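Local coordinates for formiminoglutamase (Trypanosoma cruzi, PDB 4MYL), which probably hydrolyses N-formimino-L-glutamate to L-glutamate and formamide, as a manganese-binding member of the arginase (ureohydrolase) family, at residues Asn144-Leu149 with Ser234-Ser239; Gly121-Ala126 with Phe166-Glu171. The protein carries 1 engineered substitution. All coordinates share one frame; numbering follows the deposited sequence.

Contact 1 of 2, residues Asn144-Leu149 with Ser234-Ser239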
ATOM      1  N   ASN A 144      -7.737 -22.817   5.044  1.00 11.90           N
ATOM      2  CA  ASN A 144      -8.011 -22.018   3.863  1.00 11.49           C
ATOM      3  C   ASN A 144      -7.744 -20.548   4.195  1.00 10.08           C
ATOM      4  O   ASN A 144      -8.543 -19.905   4.883  1.00  9.79           O
ATOM      5  CB  ASN A 144      -9.471 -22.199   3.432  1.00 12.44           C
ATOM      6  CG  ASN A 144      -9.798 -21.431   2.183  1.00 10.36           C
ATOM      7  OD1 ASN A 144      -8.931 -21.225   1.342  1.00 12.20           O
ATOM      8  ND2 ASN A 144     -11.033 -20.986   2.058  1.00  8.76           N
ATOM      9  N   VAL A 145      -6.603 -20.035   3.732  1.00 11.95           N
ATOM     10  CA  VAL A 145      -6.315 -18.609   3.827  1.00  7.40           C
ATOM     11  C   VAL A 145      -6.977 -17.917   2.636  1.00  8.81           C
ATOM     12  O   VAL A 145      -6.503 -18.028   1.516  1.00 10.90           O
ATOM     13  CB  VAL A 145      -4.788 -18.332   3.794  1.00 10.30           C
ATOM     14  CG1 VAL A 145      -4.502 -16.858   4.112  1.00  8.99           C
ATOM     15  CG2 VAL A 145      -4.055 -19.271   4.737  1.00  8.72           C
ATOM     16  N   ASP A 146      -8.082 -17.216   2.870  1.00  8.30           N
ATOM     17  CA  ASP A 146      -8.796 -16.587   1.777  1.00  7.88           C
ATOM     18  C   ASP A 146      -9.755 -15.566   2.351  1.00  8.98           C
ATOM     19  O   ASP A 146     -10.209 -15.698   3.492  1.00  9.42           O
ATOM     20  CB  ASP A 146      -9.567 -17.647   0.973  1.00 12.84           C
ATOM     21  CG  ASP A 146     -10.148 -17.102  -0.329  1.00 16.07           C
ATOM     22  OD1 ASP A 146      -9.719 -16.024  -0.778  1.00 12.55           O
ATOM     23  OD2 ASP A 146     -11.033 -17.756  -0.920  1.00 21.21           O
ATOM     24  N   SER A 147     -10.045 -14.540   1.562  1.00  9.85           N
ATOM     25  CA  SER A 147     -11.043 -13.540   1.933  1.00  8.54           C
ATOM     26  C   SER A 147     -12.468 -14.113   1.918  1.00  8.86           C
ATOM     27  O   SER A 147     -13.358 -13.592   2.589  1.00 11.59           O
ATOM     28  CB  SER A 147     -10.968 -12.352   0.973  1.00 10.07           C
ATOM     29  OG  SER A 147     -11.128 -12.788  -0.361  1.00 12.29           O
ATOM     30  N   HIS A 148     -12.660 -15.172   1.129  1.00 14.78           N
ATOM     31  CA  HIS A 148     -13.937 -15.892   1.000  1.00 12.52           C
ATOM     32  C   HIS A 148     -13.879 -17.214   1.751  1.00 12.19           C
ATOM     33  O   HIS A 148     -12.796 -17.690   2.088  1.00 12.78           O
ATOM     34  CB  HIS A 148     -14.264 -16.165  -0.476  1.00 10.87           C
ATOM     35  CG  HIS A 148     -14.533 -14.927  -1.274  1.00 14.52           C
ATOM     36  ND1 HIS A 148     -13.528 -14.186  -1.864  1.00 18.60           N
ATOM     37  CD2 HIS A 148     -15.690 -14.294  -1.571  1.00 16.56           C
ATOM     38  CE1 HIS A 148     -14.056 -13.153  -2.493  1.00 16.77           C
ATOM     39  NE2 HIS A 148     -15.366 -13.197  -2.338  1.00 20.97           N
ATOM     40  N   LEU A 149     -15.048 -17.809   1.999  1.00 11.76           N
ATOM     41  CA  LEU A 149     -15.130 -19.086   2.710  1.00 10.28           C
ATOM     42  C   LEU A 149     -15.020 -20.302   1.774  1.00 13.10           C
ATOM     43  O   LEU A 149     -14.651 -21.398   2.212  1.00 13.67           O
ATOM     44  CB  LEU A 149     -16.414 -19.165   3.549  1.00 10.18           C
ATOM     45  CG  LEU A 149     -16.585 -18.081   4.626  1.00 14.73           C
ATOM     46  CD1 LEU A 149     -17.860 -18.311   5.439  1.00 15.73           C
ATOM     47  CD2 LEU A 149     -15.388 -18.033   5.536  1.00 13.83           C
ATOM     48  N   SER A 234      -3.430 -23.973   2.534  1.00  8.12           N
ATOM     49  CA  SER A 234      -4.009 -23.511   1.269  1.00 11.12           C
ATOM     50  C   SER A 234      -4.047 -21.981   1.251  1.00 14.03           C
ATOM     51  O   SER A 234      -4.832 -21.369   1.986  1.00 13.05           O
ATOM     52  CB  SER A 234      -5.421 -24.071   1.090  1.00 12.09           C
ATOM     53  OG  SER A 234      -5.877 -23.877  -0.233  1.00 15.38           O
ATOM     54  N   PHE A 235      -3.188 -21.374   0.433  1.00  8.99           N
ATOM     55  CA  PHE A 235      -3.018 -19.918   0.460  1.00 10.17           C
ATOM     56  C   PHE A 235      -3.628 -19.282  -0.790  1.00  8.62           C
ATOM     57  O   PHE A 235      -3.018 -19.272  -1.843  1.00 11.67           O
ATOM     58  CB  PHE A 235      -1.528 -19.522   0.586  1.00 10.04           C
ATOM     59  CG  PHE A 235      -1.300 -18.234   1.357  1.00 10.26           C
ATOM     60  CD1 PHE A 235      -2.103 -17.134   1.149  1.00  8.74           C
ATOM     61  CD2 PHE A 235      -0.307 -18.150   2.317  1.00  9.29           C
ATOM     62  CE1 PHE A 235      -1.908 -15.975   1.860  1.00  8.37           C
ATOM     63  CE2 PHE A 235      -0.109 -16.980   3.035  1.00 10.92           C
ATOM     64  CZ  PHE A 235      -0.919 -15.900   2.806  1.00  9.49           C
ATOM     65  N   ASP A 236      -4.840 -18.767  -0.662  1.00  8.61           N
ATOM     66  CA  ASP A 236      -5.487 -18.056  -1.745  1.00 11.07           C
ATOM     67  C   ASP A 236      -5.021 -16.593  -1.721  1.00  9.65           C
ATOM     68  O   ASP A 236      -5.231 -15.902  -0.737  1.00 11.94           O
ATOM     69  CB  ASP A 236      -7.005 -18.162  -1.557  1.00 14.14           C
ATOM     70  CG  ASP A 236      -7.790 -17.687  -2.764  1.00 12.59           C
ATOM     71  OD1 ASP A 236      -7.416 -16.672  -3.380  1.00 12.74           O
ATOM     72  OD2 ASP A 236      -8.814 -18.319  -3.078  1.00 14.09           O
ATOM     73  N   VAL A 237      -4.378 -16.122  -2.783  1.00  8.51           N
ATOM     74  CA  VAL A 237      -3.784 -14.798  -2.718  1.00  9.86           C
ATOM     75  C   VAL A 237      -4.838 -13.680  -2.738  1.00 11.05           C
ATOM     76  O   VAL A 237      -4.503 -12.494  -2.590  1.00 11.47           O
ATOM     77  CB  VAL A 237      -2.680 -14.584  -3.792  1.00 14.62           C
ATOM     78  CG1 VAL A 237      -1.480 -15.453  -3.473  1.00 11.32           C
ATOM     79  CG2 VAL A 237      -3.189 -14.858  -5.195  1.00  9.41           C
ATOM     80  N   ASP A 238      -6.103 -14.063  -2.924  1.00  8.80           N
ATOM     81  CA  ASP A 238      -7.215 -13.120  -2.797  1.00 10.63           C
ATOM     82  C   ASP A 238      -7.274 -12.529  -1.384  1.00  9.31           C
ATOM     83  O   ASP A 238      -7.923 -11.494  -1.145  1.00 10.18           O
ATOM     84  CB  ASP A 238      -8.553 -13.791  -3.135  1.00 11.10           C
ATOM     85  CG  ASP A 238      -8.787 -13.946  -4.646  1.00 14.22           C
ATOM     86  OD1 ASP A 238      -9.729 -14.685  -5.012  1.00 13.82           O
ATOM     87  OD2 ASP A 238      -8.053 -13.345  -5.464  1.00 12.96           O
ATOM     88  N   SER A 239      -6.594 -13.195  -0.451  1.00  9.55           N
ATOM     89  CA  SER A 239      -6.555 -12.773   0.953  1.00  9.63           C
ATOM     90  C   SER A 239      -5.621 -11.584   1.223  1.00  9.69           C
ATOM     91  O   SER A 239      -5.667 -11.013   2.307  1.00  9.99           O
ATOM     92  CB  SER A 239      -6.160 -13.937   1.858  1.00  8.78           C
ATOM     93  OG  SER A 239      -4.841 -14.355   1.586  1.00  9.08           O
TER
HETATM   94  O   HOH W   1      -9.114 -20.682  -1.538  1.00 17.22           O
HETATM   95  O   HOH W   2     -11.238 -15.552  -2.998  1.00 18.98           O
HETATM   96  O   HOH W   3     -10.565 -10.662  -1.885  1.00 12.66           O
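Asn144 and Ser234 pair as parallel neighbours on two adjacent strands, 141-145 and 231-236. Their side chains lie on the same face of the sheet. The Asn144 carboxamide is turned so that OD1 lies 2.9 Å from water 1, which is also near Asp236 OD2. Its ND2 is held by Glu182 and Asp150, while Ser234 OG bonds to Asp278.

Val145 supplies both backbone hydrogen bonds of the contact. Its N donates to Ser234 O (2.8 Å), and its O accepts from Asp236 N (2.8 Å). On the other face of the sheet, Val145 CG1 sits over one face of the Phe235 ring, 4.0 Å from the centroid, in a CH-pi contact. CG1 is anti to the backbone N (chi1 -171°), which brings it up to both the ring and Ser239 OG. Met264 of helix 258-270 touches both Val145 and Phe235.

After Val145 the strand ends and the metal site begins. This is the carboxylate cluster of the arginase fold, built at the C-terminal ends of parallel strands. Asp146 and Asp236 both bind the two manganese ions of this protein; His148 and Asp238 bind one of them.

The Asp146 and Asp236 carboxylates are stacked, their planes 11° apart. Asp146 OD2 and Asp236 OD2 lie 3.1 Å apart, both acceptors; a bound cation would offset the repulsion expected there. Asp236 OD1 accepts a hydrogen bond from the backbone N of Asp238, an Asx turn, which helps fix this carboxylate.

Ser147 OG reaches Asp238 O through water 3, donating to the water at 2.7 Å. ND1 of His148 is 2.9 Å from water 2, which also lies close to Asp146 OD1 and Asp238 OD1. Asp238 OD2 accepts from the backbone N of Cys250.

Contact 2 of 2, residues Gly121-Ala126 with Phe166-Glu171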
ATOM      1  N   GLY A 121      -6.996 -21.231 -10.440  1.00 11.83           N
ATOM      2  CA  GLY A 121      -8.058 -20.857  -9.518  1.00 12.36           C
ATOM      3  C   GLY A 121      -8.156 -21.801  -8.330  1.00 13.69           C
ATOM      4  O   GLY A 121      -7.580 -22.884  -8.334  1.00 13.26           O
ATOM      5  N   ASN A 122      -8.907 -21.404  -7.310  1.00 12.61           N
ATOM      6  CA  ASN A 122      -8.896 -22.146  -6.057  1.00 15.42           C
ATOM      7  C   ASN A 122      -9.638 -23.475  -6.104  1.00 12.79           C
ATOM      8  O   ASN A 122      -9.664 -24.205  -5.114  1.00 13.36           O
ATOM      9  CB  ASN A 122      -9.393 -21.296  -4.890  1.00 13.42           C
ATOM     10  CG  ASN A 122     -10.787 -20.769  -5.112  1.00 22.09           C
ATOM     11  OD1 ASN A 122     -11.637 -21.451  -5.683  1.00 17.72           O
ATOM     12  ND2 ASN A 122     -11.034 -19.539  -4.665  1.00 25.18           N
ATOM     13  N   ASP A 123     -10.214 -23.814  -7.249  1.00 14.60           N
ATOM     14  CA  ASP A 123     -10.844 -25.128  -7.323  1.00 14.29           C
ATOM     15  C   ASP A 123      -9.833 -26.275  -7.348  1.00 12.20           C
ATOM     16  O   ASP A 123     -10.203 -27.425  -7.111  1.00 15.82           O
ATOM     17  CB  ASP A 123     -11.902 -25.212  -8.418  1.00 21.36           C
ATOM     18  CG  ASP A 123     -13.292 -24.827  -7.895  1.00 50.13           C
ATOM     19  OD1 ASP A 123     -13.776 -23.713  -8.204  1.00 43.04           O
ATOM     20  OD2 ASP A 123     -13.884 -25.631  -7.136  1.00 46.21           O
ATOM     21  N   GLN A 124      -8.558 -25.955  -7.573  1.00 10.45           N
ATOM     22  CA  GLN A 124      -7.501 -26.944  -7.429  1.00 10.12           C
ATOM     23  C   GLN A 124      -7.458 -27.525  -6.021  1.00  8.53           C
ATOM     24  O   GLN A 124      -6.966 -28.629  -5.819  1.00 12.46           O
ATOM     25  CB  GLN A 124      -6.132 -26.337  -7.763  1.00 11.18           C
ATOM     26  CG  GLN A 124      -5.683 -25.243  -6.797  1.00 11.02           C
ATOM     27  CD  GLN A 124      -4.339 -24.675  -7.165  1.00 13.49           C
ATOM     28  OE1 GLN A 124      -3.842 -24.906  -8.265  1.00 21.68           O
ATOM     29  NE2 GLN A 124      -3.746 -23.926  -6.264  1.00 11.70           N
ATOM     30  N   SER A 125      -7.961 -26.778  -5.046  1.00 10.47           N
ATOM     31  CA  SER A 125      -7.846 -27.167  -3.650  1.00  8.46           C
ATOM     32  C   SER A 125      -8.703 -28.379  -3.283  1.00  9.41           C
ATOM     33  O   SER A 125      -8.423 -29.060  -2.289  1.00 15.71           O
ATOM     34  CB  SER A 125      -8.176 -25.992  -2.737  1.00 10.36           C
ATOM     35  OG  SER A 125      -7.365 -24.872  -3.045  1.00 13.98           O
ATOM     36  N   ALA A 126      -9.737 -28.652  -4.075  1.00 12.06           N
ATOM     37  CA  ALA A 126     -10.566 -29.842  -3.858  1.00 11.72           C
ATOM     38  C   ALA A 126      -9.786 -31.133  -4.151  1.00 10.72           C
ATOM     39  O   ALA A 126      -9.641 -31.982  -3.259  1.00 15.26           O
ATOM     40  CB  ALA A 126     -11.874 -29.768  -4.653  1.00 11.11           C
ATOM     41  N   PHE A 166     -14.061 -26.253  -0.742  1.00 13.12           N
ATOM     42  CA  PHE A 166     -14.133 -26.698   0.646  1.00 12.91           C
ATOM     43  C   PHE A 166     -15.517 -27.163   1.103  1.00 13.96           C
ATOM     44  O   PHE A 166     -15.663 -27.734   2.174  1.00 15.58           O
ATOM     45  CB  PHE A 166     -13.510 -25.648   1.583  1.00 14.94           C
ATOM     46  CG  PHE A 166     -12.071 -25.357   1.258  1.00 14.18           C
ATOM     47  CD1 PHE A 166     -11.089 -26.306   1.506  1.00 15.62           C
ATOM     48  CD2 PHE A 166     -11.705 -24.171   0.644  1.00 16.58           C
ATOM     49  CE1 PHE A 166      -9.763 -26.060   1.182  1.00 13.63           C
ATOM     50  CE2 PHE A 166     -10.379 -23.923   0.313  1.00 14.54           C
ATOM     51  CZ  PHE A 166      -9.411 -24.867   0.594  1.00 17.08           C
ATOM     52  N   ARG A 167     -16.531 -26.935   0.287  1.00 15.23           N
ATOM     53  CA  ARG A 167     -17.816 -27.557   0.554  1.00 17.99           C
ATOM     54  C   ARG A 167     -17.602 -29.043   0.333  1.00 17.96           C
ATOM     55  O   ARG A 167     -18.095 -29.875   1.081  1.00 23.01           O
ATOM     56  CB  ARG A 167     -18.894 -27.033  -0.399  1.00 18.88           C
ATOM     57  CG  ARG A 167     -20.286 -27.545  -0.073  1.00 16.81           C
ATOM     58  CD  ARG A 167     -21.354 -26.895  -0.927  1.00 16.74           C
ATOM     59  NE  ARG A 167     -22.685 -27.166  -0.388  1.00 24.85           N
ATOM     60  CZ  ARG A 167     -23.283 -26.426   0.539  1.00 28.33           C
ATOM     61  NH1 ARG A 167     -22.682 -25.348   1.026  1.00 22.56           N
ATOM     62  NH2 ARG A 167     -24.491 -26.755   0.978  1.00 26.37           N
ATOM     63  N   GLN A 168     -16.833 -29.348  -0.707  1.00 27.28           N
ATOM     64  CA  GLN A 168     -16.523 -30.720  -1.079  1.00 40.40           C
ATOM     65  C   GLN A 168     -15.832 -31.430   0.070  1.00 29.53           C
ATOM     66  O   GLN A 168     -16.246 -32.512   0.476  1.00 30.99           O
ATOM     67  CB  GLN A 168     -15.648 -30.756  -2.343  1.00 26.36           C
ATOM     68  CG  GLN A 168     -16.296 -30.060  -3.549  1.00 20.54           C
ATOM     69  CD  GLN A 168     -15.604 -30.379  -4.862  1.00 26.63           C
ATOM     70  OE1 GLN A 168     -15.353 -29.486  -5.682  1.00 32.86           O
ATOM     71  NE2 GLN A 168     -15.294 -31.655  -5.074  1.00 24.83           N
ATOM     72  N   LEU A 169     -14.794 -30.801   0.608  1.00 20.83           N
ATOM     73  CA  LEU A 169     -14.014 -31.426   1.668  1.00 20.10           C
ATOM     74  C   LEU A 169     -14.777 -31.537   3.000  1.00 17.14           C
ATOM     75  O   LEU A 169     -14.669 -32.535   3.706  1.00 20.01           O
ATOM     76  CB  LEU A 169     -12.633 -30.750   1.811  1.00 30.68           C
ATOM     77  CG  LEU A 169     -11.805 -30.571   0.507  1.00 47.72           C
ATOM     78  CD1 LEU A 169     -10.519 -29.736   0.720  1.00 25.42           C
ATOM     79  CD2 LEU A 169     -11.467 -31.898  -0.233  1.00 21.75           C
ATOM     80  N   LEU A 170     -15.562 -30.524   3.346  1.00 22.67           N
ATOM     81  CA  LEU A 170     -16.344 -30.578   4.580  1.00 13.98           C
ATOM     82  C   LEU A 170     -17.422 -31.652   4.509  1.00 26.58           C
ATOM     83  O   LEU A 170     -17.897 -32.126   5.538  1.00 24.46           O
ATOM     84  CB  LEU A 170     -16.985 -29.227   4.876  1.00 16.60           C
ATOM     85  CG  LEU A 170     -16.056 -28.187   5.504  1.00 16.03           C
ATOM     86  CD1 LEU A 170     -16.770 -26.838   5.633  1.00 13.33           C
ATOM     87  CD2 LEU A 170     -15.554 -28.676   6.855  1.00 15.43           C
ATOM     88  N   GLU A 171     -17.803 -32.016   3.286  1.00 21.56           N
ATOM     89  CA  GLU A 171     -18.782 -33.071   3.055  1.00 32.09           C
ATOM     90  C   GLU A 171     -18.136 -34.451   3.117  1.00 33.89           C
ATOM     91  O   GLU A 171     -18.830 -35.468   3.161  1.00 40.83           O
ATOM     92  CB  GLU A 171     -19.479 -32.875   1.706  1.00 33.09           C
ATOM     93  CG  GLU A 171     -20.624 -31.867   1.742  1.00 52.62           C
ATOM     94  CD  GLU A 171     -21.190 -31.562   0.361  1.00 54.71           C
ATOM     95  OE1 GLU A 171     -22.276 -30.940   0.283  1.00 61.95           O
ATOM     96  OE2 GLU A 171     -20.548 -31.938  -0.648  1.00 50.74           O
TER
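The Phe166 ring meets Ser125 obliquely, with the ring atom CZ 3.7 Å from Ser125 CB. Asn144 lies on the other side of the ring plane, its CG 3.2 Å from Phe166 CE2. Val142, Asp150 and Val151 also pack on this side chain. Phe166 CG is anti to its own carbonyl carbon (chi1 -59°), and this swings the ring out to Ser125. The second flat group is the Gln168 amide. It rests against the methyl of Ala126, with Gln168 CD 3.8 Å from Ala126 CB.

Leu169 reaches the backbone of the other helix. Its two methyls meet successive carbonyl oxygens: CD1 is 3.7 Å from Ser125 O, and CD2 is 3.5 Å from Ala126 O. The contact is therefore van der Waals packing, with small residues on one helix and larger side chains on the other. Ser125 OG finds its polar partner elsewhere, in Asp278 of strand 274-280. Pro165 extends the packing to Asn122, Asp123 and Ser125.

The two helices pack side by side against the central parallel sheet. Asn122, in the 3-10 turn that leads into helix 125-135, binds one of the manganese ions. Asp150 is a ligand of the same ion, and its backbone is hydrogen-bonded to that of Phe166. Such helices flanking the sheet beside the metal site belong to the alpha/beta fold of the arginase family.

How the contacts relate
From the N terminus the segments come in the order 121-126, 144-149, 166-171 and 234-239. Contact 2 closes a loop of 39 residues that holds strand 141-145. Contact 1 begins inside that loop and ends beyond it, closing one of 84 residues, so the two cross. Contact 1 joins strands 141-145 and 231-236 within the sheet. Contact 2 joins helices 125-135 and 165-170, which pack on one face of that sheet. Their centres are 12 Å apart. They touch through a probable hydrogen bond from Asn122 ND2 to Asp236 OD2 (3.0 Å), which links manganese ligands from both contacts.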